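Local coordinates for protein flavin-dependent thymidylate synthase (Thermus thermophilus, PDB 6J61) that probably makes dTMP by reductive methylation of dUMP, with methylenetetrahydrofolate as methyl donor and FAD and NADPH supplying the reducing power, at residues 62-67 with 206-211. Numbering follows the deposited sequence.
Sequences EMVVFK and ERVPLA. With FAD (flavin-adenine dinucleotide), chain E.
R207, in the last turn of helix 191-207, meets F66 with the aliphatic base of its side chain. Its CB lies in the plane of the phenyl ring, at the edge, 3.9 Å from F66 CE2, and its CG comes equally near that carbon. Bends at chi2 and chi3 then carry the guanidinium away from the ring, and NE finds its hydrogen-bond partner in Q20 on strand 13-21. V208 follows, leaving helical geometry and serving as N-cap residue of helix 209-220. Its CB points toward 62-67, and the two methyls divide between two neighbours. CG2 comes at F66 CZ obliquely, 4.2 Å away, while CG1 makes a looser contact with V64 CG1 at 4.4 Å. F66 reaches the junction because its own CG is anti to its carbonyl carbon (chi1 -73°), which brings the ring's far end, CE2 and CZ, up against both the R207 stem and V208 CG2. A serine here would probably open a gap beside R207 CB and V208 CG2, leaving both without the ring they pack on. Beyond V208 the chain turns away from 62-67, and the backbone N atoms of L210 and A211 bond to the D24 carboxylate. Segment 62-67 also carries E62 of the FAD pocket, its OE2 3.0 Å from FAD C2A. The contact thus packs the kink between helices 191-207 and 209-220 against the start of strand 65-73 and V64 just ahead of it, with L17 of strand 13-21 touching both F66 and R207, and L174, a predicted FAD-binding residue at the start of helix 174-184, touching both V64 and V208.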
loop_
_atom_site.group_PDB
_atom_site.type_symbol
_atom_site.label_atom_id
_atom_site.label_comp_id
_atom_site.label_asym_id
_atom_site.label_seq_id
_atom_site.Cartn_x
_atom_site.Cartn_y
_atom_site.Cartn_z
ATOM N N GLU A 62 -13.567 -4.250 -1.741
ATOM C CA GLU A 62 -12.692 -3.830 -0.659
ATOM C C GLU A 62 -13.507 -3.292 0.515
ATOM O O GLU A 62 -12.941 -3.015 1.581
ATOM C CB GLU A 62 -11.730 -2.749 -1.132
ATOM C CG GLU A 62 -10.402 -3.265 -1.619
ATOM C CD GLU A 62 -9.545 -2.148 -2.174
ATOM O OE1 GLU A 62 -9.770 -1.750 -3.326
ATOM O OE2 GLU A 62 -8.658 -1.650 -1.452
ATOM N N MET A 63 -14.822 -3.148 0.319
ATOM C CA MET A 63 -15.688 -2.640 1.372
ATOM C C MET A 63 -16.076 -3.717 2.367
ATOM O O MET A 63 -16.814 -3.452 3.313
ATOM C CB MET A 63 -16.947 -1.991 0.798
ATOM C CG MET A 63 -16.694 -0.707 0.011
ATOM S SD MET A 63 -15.552 0.399 0.850
ATOM C CE MET A 63 -15.298 1.700 -0.351
ATOM N N VAL A 64 -15.580 -4.930 2.149
ATOM C CA VAL A 64 -15.841 -6.060 3.033
ATOM C C VAL A 64 -14.507 -6.441 3.676
ATOM O O VAL A 64 -13.500 -6.558 2.980
ATOM C CB VAL A 64 -16.407 -7.255 2.237
ATOM C CG1 VAL A 64 -16.399 -8.520 3.092
ATOM C CG2 VAL A 64 -17.824 -6.929 1.765
ATOM N N VAL A 65 -14.482 -6.626 4.993
ATOM C CA VAL A 65 -13.226 -6.968 5.667
ATOM C C VAL A 65 -13.338 -8.139 6.640
ATOM O O VAL A 65 -14.337 -8.299 7.326
ATOM C CB VAL A 65 -12.652 -5.735 6.433
ATOM C CG1 VAL A 65 -11.330 -6.085 7.112
ATOM C CG2 VAL A 65 -12.449 -4.581 5.473
ATOM N N PHE A 66 -12.299 -8.967 6.670
ATOM C CA PHE A 66 -12.236 -10.120 7.566
ATOM C C PHE A 66 -11.014 -9.991 8.476
ATOM O O PHE A 66 -9.960 -9.497 8.064
ATOM C CB PHE A 66 -12.143 -11.439 6.775
ATOM C CG PHE A 66 -13.421 -11.836 6.094
ATOM C CD1 PHE A 66 -13.897 -11.127 4.992
ATOM C CD2 PHE A 66 -14.172 -12.906 6.569
ATOM C CE1 PHE A 66 -15.105 -11.481 4.377
ATOM C CE2 PHE A 66 -15.380 -13.263 5.957
ATOM C CZ PHE A 66 -15.845 -12.553 4.864
ATOM N N LYS A 67 -11.168 -10.430 9.718
ATOM C CA LYS A 67 -10.096 -10.382 10.701
ATOM C C LYS A 67 -9.985 -11.764 11.336
ATOM O O LYS A 67 -10.935 -12.250 11.938
ATOM C CB LYS A 67 -10.406 -9.309 11.750
ATOM C CG LYS A 67 -9.321 -9.129 12.798
ATOM C CD LYS A 67 -9.367 -7.748 13.467
ATOM C CE LYS A 67 -10.669 -7.497 14.234
ATOM N NZ LYS A 67 -10.630 -6.209 14.995
ATOM N N GLU A 206 -18.948 -19.470 3.276
ATOM C CA GLU A 206 -20.178 -19.385 4.062
ATOM C C GLU A 206 -20.617 -17.944 4.334
ATOM O O GLU A 206 -21.805 -17.648 4.306
ATOM C CB GLU A 206 -20.020 -20.118 5.398
ATOM C CG GLU A 206 -20.587 -21.550 5.418
ATOM C CD GLU A 206 -22.120 -21.598 5.502
ATOM O OE1 GLU A 206 -22.684 -21.160 6.533
ATOM O OE2 GLU A 206 -22.763 -22.080 4.543
ATOM N N ARG A 207 -19.656 -17.050 4.571
ATOM C CA ARG A 207 -19.955 -15.649 4.887
ATOM C C ARG A 207 -20.327 -14.730 3.714
ATOM O O ARG A 207 -21.181 -13.866 3.869
ATOM C CB ARG A 207 -18.788 -15.039 5.658
ATOM C CG ARG A 207 -18.128 -15.989 6.637
ATOM C CD ARG A 207 -19.046 -16.447 7.746
ATOM N NE ARG A 207 -19.465 -15.327 8.575
ATOM C CZ ARG A 207 -19.863 -15.446 9.839
ATOM N NH1 ARG A 207 -19.893 -16.641 10.420
ATOM N NH2 ARG A 207 -20.227 -14.372 10.524
ATOM N N VAL A 208 -19.669 -14.873 2.565
ATOM C CA VAL A 208 -20.017 -14.060 1.399
ATOM C C VAL A 208 -20.233 -14.980 0.194
ATOM O O VAL A 208 -19.541 -14.879 -0.821
ATOM C CB VAL A 208 -18.938 -12.993 1.067
ATOM C CG1 VAL A 208 -19.084 -11.830 2.008
ATOM C CG2 VAL A 208 -17.524 -13.585 1.169
ATOM N N PRO A 209 -21.226 -15.886 0.293
ATOM C CA PRO A 209 -21.553 -16.845 -0.772
ATOM C C PRO A 209 -21.713 -16.304 -2.200
ATOM O O PRO A 209 -21.297 -16.959 -3.155
ATOM C CB PRO A 209 -22.814 -17.539 -0.239
ATOM C CG PRO A 209 -23.421 -16.520 0.686
ATOM C CD PRO A 209 -22.209 -15.979 1.393
ATOM N N LEU A 210 -22.307 -15.131 -2.370
ATOM C CA LEU A 210 -22.438 -14.621 -3.732
ATOM C C LEU A 210 -21.059 -14.249 -4.276
ATOM O O LEU A 210 -20.643 -14.730 -5.332
ATOM C CB LEU A 210 -23.378 -13.409 -3.793
ATOM C CG LEU A 210 -24.850 -13.660 -3.442
ATOM C CD1 LEU A 210 -25.668 -12.427 -3.798
ATOM C CD2 LEU A 210 -25.371 -14.883 -4.196
ATOM N N ALA A 211 -20.344 -13.402 -3.540
ATOM C CA ALA A 211 -19.017 -12.984 -3.959
ATOM C C ALA A 211 -18.160 -14.219 -4.213
ATOM O O ALA A 211 -17.421 -14.294 -5.203
ATOM C CB ALA A 211 -18.381 -12.121 -2.893
HETATM P PA FAD E . -3.984 0.050 -7.465
HETATM O O1A FAD E . -4.691 1.204 -6.854
HETATM O O2A FAD E . -2.556 0.548 -8.045
HETATM O O5B FAD E . -3.755 -1.055 -6.334
HETATM C C5B FAD E . -3.255 -2.245 -6.939
HETATM C C4B FAD E . -3.445 -3.394 -5.949
HETATM O O4B FAD E . -2.711 -3.116 -4.729
HETATM C C3B FAD E . -4.906 -3.540 -5.563
HETATM O O3B FAD E . -5.617 -4.424 -6.428
HETATM C C2B FAD E . -4.832 -4.036 -4.127
HETATM O O2B FAD E . -4.704 -5.460 -4.113
HETATM C C1B FAD E . -3.577 -3.312 -3.568
HETATM N N9A FAD E . -3.885 -2.003 -2.916
HETATM C C8A FAD E . -3.428 -0.765 -3.303
HETATM N N7A FAD E . -3.879 0.162 -2.514
HETATM C C5A FAD E . -4.653 -0.398 -1.564
HETATM C C6A FAD E . -5.393 0.095 -0.454
HETATM N N6A FAD E . -5.406 1.453 -0.177
HETATM N N1A FAD E . -6.085 -0.787 0.322
HETATM C C2A FAD E . -6.080 -2.106 0.062
HETATM N N3A FAD E . -5.394 -2.610 -0.973
HETATM C C4A FAD E . -4.675 -1.803 -1.802
HETATM N N1 FAD E . -13.793 3.226 -9.434
HETATM C C2 FAD E . -14.720 4.004 -8.860
HETATM O O2 FAD E . -14.382 4.713 -7.917
HETATM N N3 FAD E . -16.015 4.043 -9.275
HETATM C C4 FAD E . -16.471 3.273 -10.324
HETATM O O4 FAD E . -17.636 3.321 -10.682
HETATM C C4X FAD E . -15.483 2.380 -11.001
HETATM N N5 FAD E . -15.798 1.584 -12.020
HETATM C C5X FAD E . -14.878 0.779 -12.618
HETATM C C6 FAD E . -15.269 -0.066 -13.714
HETATM C C7 FAD E . -14.340 -0.894 -14.337
HETATM C C7M FAD E . -14.803 -1.763 -15.487
HETATM C C8 FAD E . -12.973 -0.916 -13.895
HETATM C C8M FAD E . -11.951 -1.812 -14.565
HETATM C C9 FAD E . -12.560 -0.099 -12.825
HETATM C C9A FAD E . -13.496 0.763 -12.162
HETATM N N10 FAD E . -13.115 1.606 -11.068
HETATM C C10 FAD E . -14.080 2.415 -10.471
HETATM C "C1'" FAD E . -11.735 1.658 -10.554
HETATM C "C2'" FAD E . -11.407 0.521 -9.573
HETATM O "O2'" FAD E . -12.430 0.402 -8.582
HETATM C "C3'" FAD E . -10.027 0.793 -8.914
HETATM O "O3'" FAD E . -10.082 1.958 -8.078
HETATM C "C4'" FAD E . -8.918 0.989 -9.985
HETATM O "O4'" FAD E . -9.143 0.123 -11.113
HETATM C "C5'" FAD E . -7.560 0.669 -9.379
HETATM O "O5'" FAD E . -7.399 -0.750 -9.383
HETATM P P FAD E . -6.328 -1.152 -8.272
HETATM O O1P FAD E . -6.764 -0.631 -6.947
HETATM O O2P FAD E . -6.243 -2.752 -8.236
HETATM O O3P FAD E . -4.857 -0.560 -8.719
#